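Local coordinates for protein succinylglutamate desuccinylase/aspartoacylase (Shewanella frigidimarina, PDB 3LWU) that binds zinc and is probably a hydrolase acting on ester bonds, a member of the succinylglutamate desuccinylase/aspartoacylase family of zinc-dependent enzymes, at residues Leu189-Gly194 with Phe259-Ala264; Glu66-Ala71 with Ala272-Asp277. All coordinates share one frame; numbering follows the deposited sequence. Where two conformers were deposited one is given.

Contacts 1 and 2 meet at the zinc site of the catalytic domain, their centres about 10 Å apart. Contact 1 supplies His192 from the parallel strand pair and contact 2 supplies Glu66 from the approach to a helix; His63 is the third protein ligand. The two segments 189-194 and 66-71 are also tied directly: Thr193 N lies 3.1 Å from Glu66 OE1, a probable hydrogen bond that would hold the metal-binding carboxylate against segment 189-194. Farther from the metal, Leu263 CD2 packs 3.6 Å from Asp277 CG, joining strand 257-263 to helix 271-287, which follows it in the chain.

Contact 1. Residues Leu189-Gly194 with Phe259-Ala264; sequences LDLHTG and FTLELA. With ZN (zinc ion), chain C.
Asp190 and His192 pair with Phe259, Leu261 and Leu263 in a parallel backbone ladder (Asp190 N to Phe259 O, 3.0 Å; Leu263 N to His192 O, 2.8 Å); the Gly194 N to Ala264 O bond (2.9 Å) is one residue out of step, where the chain turns at Leu263. On one face Leu189 CD2 meets Phe259 CD2 at 3.4 Å, the side chains running the same way, and Leu191 CD2 likewise lies against Leu261 CD2.

On the other, His192 ND1 binds zinc at 2.1 Å, within the HxxE...H motif of the M14 metallopeptidase-like fold; NE2 makes a weak bond to Asp190 OD2 that favours this turn of the ring. Thr260 CG2 lies 3.6 Å from His192 CD2, and Glu262, bent at chi2 (-76°), brings OE1 to 3.4 Å from His192 CB. Asp190 OD2 shares a water with Thr260 OG1; Gln59 holds OD1. Thr193 OG1 donates to a lone pair of Gly194 O at 2.8 Å. With an alanine here the hydroxyl is gone, and Gly194 O is likely to be left without that donor, its peptide freer to turn.

Among the central strands, 187-194 lies between 56-60 and 257-263, parallel to both; the leucine face packs on helices 68-80 and 271-287.

Contact 2. Residues Glu66-Ala71 with Ala272-Asp277; sequences EVQGNA and ADALED. With ZN (zinc ion), chain C.
Ala71 and Ala274 face each other with their methyls, CB to CB 3.6 Å, and Ala274 CB rests equally close to Ala71 C. With no larger group between them, two helices of the M14-like fold draw near, Ala71 CA to Ala274 CA 5.7 Å.

Beside the alanines, Gln68 reaches across to the second helix. Its CG stands anti to the backbone N (chi1 176°) and the chain then bends at chi2 (70°), which brings the amide alongside Ala274, Gln68 NE2 3.7 Å from Ala274 CB. No direct hydrogen bond crosses between the segments; a water does the bridging. It accepts from Gln68 NE2 at 2.9 Å and donates to Asp277 OD2 at 2.6 Å and, weakly, to Asp273 OD2. The amide's other end, OE1, accepts from Asp270 N, so both ends are fixed. Lys199 forms salt bridges with both aspartates, and Arg268 with Asp273.

Glu66, in the loop that leads into helix 68-80, carries the metal bond, gripping zinc unevenly: Glu66 OE1 at 2.1 Å, OE2 at 2.6 Å. That helix is flanked by helix 271-287, while Val67 and Asn70 pack on Leu320 and Ala71 on Leu341, both of the second subunit.

Contact 1. Residues Leu189-Gly194 with Phe259-Ala264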
loop_
_atom_site.group_PDB
_atom_site.type_symbol
_atom_site.label_atom_id
_atom_site.label_comp_id
_atom_site.label_asym_id
_atom_site.label_seq_id
_atom_site.Cartn_x
_atom_site.Cartn_y
_atom_site.Cartn_z
ATOM N N LEU A 189 -30.163 2.353 -8.700
ATOM C CA LEU A 189 -29.142 3.261 -9.206
ATOM C C LEU A 189 -27.901 3.062 -8.368
ATOM O O LEU A 189 -27.920 3.304 -7.134
ATOM C CB LEU A 189 -29.584 4.715 -9.132
ATOM C CG LEU A 189 -30.932 5.079 -9.771
ATOM C CD1 LEU A 189 -31.287 6.535 -9.436
ATOM C CD2 LEU A 189 -30.968 4.820 -11.261
ATOM N N ASP A 190 -26.827 2.624 -9.026
ATOM C CA ASP A 190 -25.513 2.463 -8.394
ATOM C C ASP A 190 -24.658 3.612 -8.867
ATOM O O ASP A 190 -24.364 3.707 -10.044
ATOM C CB ASP A 190 -24.898 1.128 -8.807
ATOM C CG ASP A 190 -23.698 0.729 -7.974
ATOM O OD1 ASP A 190 -23.399 1.385 -6.955
ATOM O OD2 ASP A 190 -23.027 -0.279 -8.365
ATOM N N LEU A 191 -24.293 4.493 -7.957
ATOM C CA LEU A 191 -23.554 5.703 -8.275
ATOM C C LEU A 191 -22.050 5.557 -8.073
ATOM O O LEU A 191 -21.570 5.338 -6.958
ATOM C CB LEU A 191 -24.042 6.851 -7.399
ATOM C CG LEU A 191 -25.535 7.170 -7.344
ATOM C CD1 LEU A 191 -25.748 8.433 -6.614
ATOM C CD2 LEU A 191 -26.190 7.262 -8.753
ATOM N N HIS A 192 -21.332 5.710 -9.180
ATOM C CA HIS A 192 -19.901 5.571 -9.264
ATOM C C HIS A 192 -19.275 6.844 -9.860
ATOM O O HIS A 192 -19.964 7.788 -10.191
ATOM C CB HIS A 192 -19.567 4.383 -10.159
ATOM C CG HIS A 192 -19.817 3.045 -9.530
ATOM N ND1 HIS A 192 -18.796 2.190 -9.186
ATOM C CD2 HIS A 192 -20.970 2.390 -9.240
ATOM C CE1 HIS A 192 -19.310 1.059 -8.735
ATOM N NE2 HIS A 192 -20.626 1.165 -8.727
ATOM N N THR A 193 -17.942 6.892 -9.907
ATOM C CA THR A 193 -17.225 7.871 -10.726
ATOM C C THR A 193 -16.157 7.123 -11.512
ATOM O O THR A 193 -15.782 6.015 -11.162
ATOM C CB THR A 193 -16.509 8.983 -9.909
ATOM O OG1 THR A 193 -15.253 8.476 -9.430
ATOM C CG2 THR A 193 -17.367 9.512 -8.731
ATOM N N GLY A 194 -15.632 7.756 -12.545
ATOM C CA GLY A 194 -14.456 7.243 -13.225
ATOM C C GLY A 194 -13.253 7.843 -12.551
ATOM O O GLY A 194 -13.379 8.439 -11.488
ATOM N N PHE A 259 -29.247 0.823 -13.344
ATOM C CA PHE A 259 -28.270 1.674 -14.045
ATOM C C PHE A 259 -27.068 1.931 -13.155
ATOM O O PHE A 259 -27.222 2.080 -11.943
ATOM C CB PHE A 259 -28.866 3.053 -14.368
ATOM C CG PHE A 259 -30.215 3.000 -14.974
ATOM C CD1 PHE A 259 -30.373 2.908 -16.356
ATOM C CD2 PHE A 259 -31.336 3.051 -14.187
ATOM C CE1 PHE A 259 -31.603 2.833 -16.908
ATOM C CE2 PHE A 259 -32.566 2.971 -14.744
ATOM C CZ PHE A 259 -32.710 2.873 -16.103
ATOM N N THR A 260 -25.873 1.994 -13.757
ATOM C CA THR A 260 -24.654 2.464 -13.061
ATOM C C THR A 260 -24.332 3.838 -13.653
ATOM O O THR A 260 -24.095 3.977 -14.872
ATOM C CB THR A 260 -23.480 1.499 -13.248
ATOM O OG1 THR A 260 -23.826 0.204 -12.719
ATOM C CG2 THR A 260 -22.144 1.973 -12.619
ATOM N N LEU A 261 -24.366 4.856 -12.797
ATOM C CA LEU A 261 -24.012 6.208 -13.196
ATOM C C LEU A 261 -22.538 6.471 -12.870
ATOM O O LEU A 261 -22.069 6.116 -11.807
ATOM C CB LEU A 261 -24.876 7.224 -12.463
ATOM C CG LEU A 261 -26.311 7.390 -12.969
ATOM C CD1 LEU A 261 -27.054 6.085 -12.906
ATOM C CD2 LEU A 261 -27.006 8.502 -12.161
ATOM N N GLU A 262 -21.815 7.063 -13.805
ATOM C CA GLU A 262 -20.408 7.413 -13.598
ATOM C C GLU A 262 -20.303 8.941 -13.581
ATOM O O GLU A 262 -20.277 9.588 -14.617
ATOM C CB GLU A 262 -19.549 6.788 -14.701
ATOM C CG GLU A 262 -19.754 5.287 -14.869
ATOM C CD GLU A 262 -19.074 4.463 -13.788
ATOM O OE1 GLU A 262 -18.079 4.943 -13.168
ATOM O OE2 GLU A 262 -19.514 3.310 -13.614
ATOM N N LEU A 263 -20.244 9.501 -12.384
ATOM C CA LEU A 263 -20.404 10.931 -12.161
ATOM C C LEU A 263 -19.055 11.683 -12.156
ATOM O O LEU A 263 -18.605 12.215 -11.138
ATOM C CB LEU A 263 -21.170 11.122 -10.861
ATOM C CG LEU A 263 -22.549 10.402 -10.834
ATOM C CD1 LEU A 263 -23.013 10.218 -9.393
ATOM C CD2 LEU A 263 -23.583 11.076 -11.675
ATOM N N ALA A 264 -18.434 11.740 -13.334
ATOM C CA ALA A 264 -17.166 12.463 -13.546
ATOM C C ALA A 264 -16.047 11.841 -12.733
ATOM O O ALA A 264 -15.966 10.642 -12.706
ATOM C CB ALA A 264 -17.301 13.985 -13.329
HETATM ZN ZN ZN C . -16.779 2.501 -9.481
HETATM O O HOH W 1 -23.038 -1.638 -10.878
#

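Contact 2. Residues Glu66-Ala71 with Ala272-Asp277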
loop_
_atom_site.group_PDB
_atom_site.type_symbol
_atom_site.label_atom_id
_atom_site.label_comp_id
_atom_site.label_asym_id
_atom_site.label_seq_id
_atom_site.Cartn_x
_atom_site.Cartn_y
_atom_site.Cartn_z
ATOM N N GLU A 66 -14.513 6.912 -5.067
ATOM C CA GLU A 66 -15.555 7.472 -5.901
ATOM C C GLU A 66 -16.596 8.163 -5.036
ATOM O O GLU A 66 -17.717 7.661 -4.876
ATOM C CB GLU A 66 -16.123 6.360 -6.776
ATOM C CG GLU A 66 -15.064 5.777 -7.706
ATOM C CD GLU A 66 -15.523 4.622 -8.579
ATOM O OE1 GLU A 66 -16.738 4.371 -8.626
ATOM O OE2 GLU A 66 -14.643 3.909 -9.187
ATOM N N VAL A 67 -16.189 9.308 -4.464
ATOM C CA VAL A 67 -16.946 9.959 -3.406
ATOM C C VAL A 67 -18.060 10.886 -3.893
ATOM O O VAL A 67 -18.952 11.199 -3.085
ATOM C CB VAL A 67 -16.037 10.697 -2.358
ATOM C CG1 VAL A 67 -15.190 9.669 -1.561
ATOM C CG2 VAL A 67 -15.153 11.791 -3.019
ATOM N N GLN A 68 -18.083 11.268 -5.189
ATOM C CA GLN A 68 -19.064 12.291 -5.671
ATOM C C GLN A 68 -20.509 11.841 -5.489
ATOM O O GLN A 68 -21.382 12.678 -5.235
ATOM C CB GLN A 68 -18.782 12.713 -7.127
ATOM C CG GLN A 68 -19.775 13.695 -7.809
ATOM C CD GLN A 68 -19.759 15.116 -7.273
ATOM O OE1 GLN A 68 -19.306 15.407 -6.128
ATOM N NE2 GLN A 68 -20.270 16.031 -8.089
ATOM N N GLY A 69 -20.754 10.536 -5.575
ATOM C CA GLY A 69 -22.102 9.988 -5.329
ATOM C C GLY A 69 -22.735 10.369 -3.999
ATOM O O GLY A 69 -23.963 10.439 -3.889
ATOM N N ASN A 70 -21.907 10.584 -2.973
ATOM C CA ASN A 70 -22.394 11.068 -1.697
ATOM C C ASN A 70 -22.970 12.488 -1.793
ATOM O O ASN A 70 -23.959 12.786 -1.125
ATOM C CB ASN A 70 -21.273 11.025 -0.638
ATOM C CG ASN A 70 -20.770 9.615 -0.427
ATOM O OD1 ASN A 70 -21.574 8.721 -0.085
ATOM N ND2 ASN A 70 -19.474 9.364 -0.762
ATOM N N ALA A 71 -22.312 13.361 -2.561
ATOM C CA ALA A 71 -22.791 14.712 -2.809
ATOM C C ALA A 71 -24.101 14.648 -3.636
ATOM O O ALA A 71 -25.017 15.412 -3.397
ATOM C CB ALA A 71 -21.729 15.544 -3.549
ATOM N N ALA A 272 -22.224 21.752 -6.681
ATOM C CA ALA A 272 -22.933 22.336 -7.799
ATOM C C ALA A 272 -23.096 21.291 -8.899
ATOM O O ALA A 272 -24.163 21.133 -9.452
ATOM C CB ALA A 272 -22.240 23.622 -8.321
ATOM N N ASP A 273 -22.051 20.547 -9.186
ATOM C CA ASP A 273 -22.127 19.544 -10.228
ATOM C C ASP A 273 -23.065 18.404 -9.765
ATOM O O ASP A 273 -23.837 17.843 -10.551
ATOM C CB ASP A 273 -20.711 19.044 -10.516
ATOM C CG ASP A 273 -20.564 18.406 -11.876
ATOM O OD1 ASP A 273 -21.361 18.730 -12.805
ATOM O OD2 ASP A 273 -19.617 17.589 -12.007
ATOM N N ALA A 274 -23.061 18.120 -8.468
ATOM C CA ALA A 274 -23.894 17.073 -7.913
ATOM C C ALA A 274 -25.380 17.416 -8.018
ATOM O O ALA A 274 -26.212 16.534 -8.214
ATOM C CB ALA A 274 -23.490 16.775 -6.453
ATOM N N LEU A 275 -25.704 18.697 -7.921
ATOM C CA LEU A 275 -27.077 19.150 -8.063
ATOM C C LEU A 275 -27.572 18.886 -9.505
ATOM O O LEU A 275 -28.671 18.403 -9.692
ATOM C CB LEU A 275 -27.222 20.623 -7.706
ATOM C CG LEU A 275 -28.610 21.280 -7.816
ATOM C CD1 LEU A 275 -29.650 20.567 -6.910
ATOM C CD2 LEU A 275 -28.534 22.821 -7.445
ATOM N N GLU A 276 -26.749 19.180 -10.511
ATOM C CA GLU A 276 -27.060 18.850 -11.933
ATOM C C GLU A 276 -27.418 17.365 -12.048
ATOM O O GLU A 276 -28.416 16.995 -12.627
ATOM C CB GLU A 276 -25.870 19.138 -12.878
ATOM C CG GLU A 276 -25.601 20.605 -13.203
ATOM C CD GLU A 276 -24.450 20.830 -14.217
ATOM O OE1 GLU A 276 -23.816 19.869 -14.691
ATOM O OE2 GLU A 276 -24.165 22.001 -14.531
ATOM N N ASP A 277 -26.579 16.501 -11.460
ATOM C CA ASP A 277 -26.777 15.043 -11.528
ATOM C C ASP A 277 -28.072 14.641 -10.815
ATOM O O ASP A 277 -28.847 13.822 -11.336
ATOM C CB ASP A 277 -25.605 14.251 -10.886
ATOM C CG ASP A 277 -24.234 14.605 -11.472
ATOM O OD1 ASP A 277 -24.132 14.835 -12.703
ATOM O OD2 ASP A 277 -23.238 14.613 -10.698
HETATM ZN ZN ZN C . -16.779 2.501 -9.481
HETATM O O HOH W 2 -20.654 15.045 -10.810
#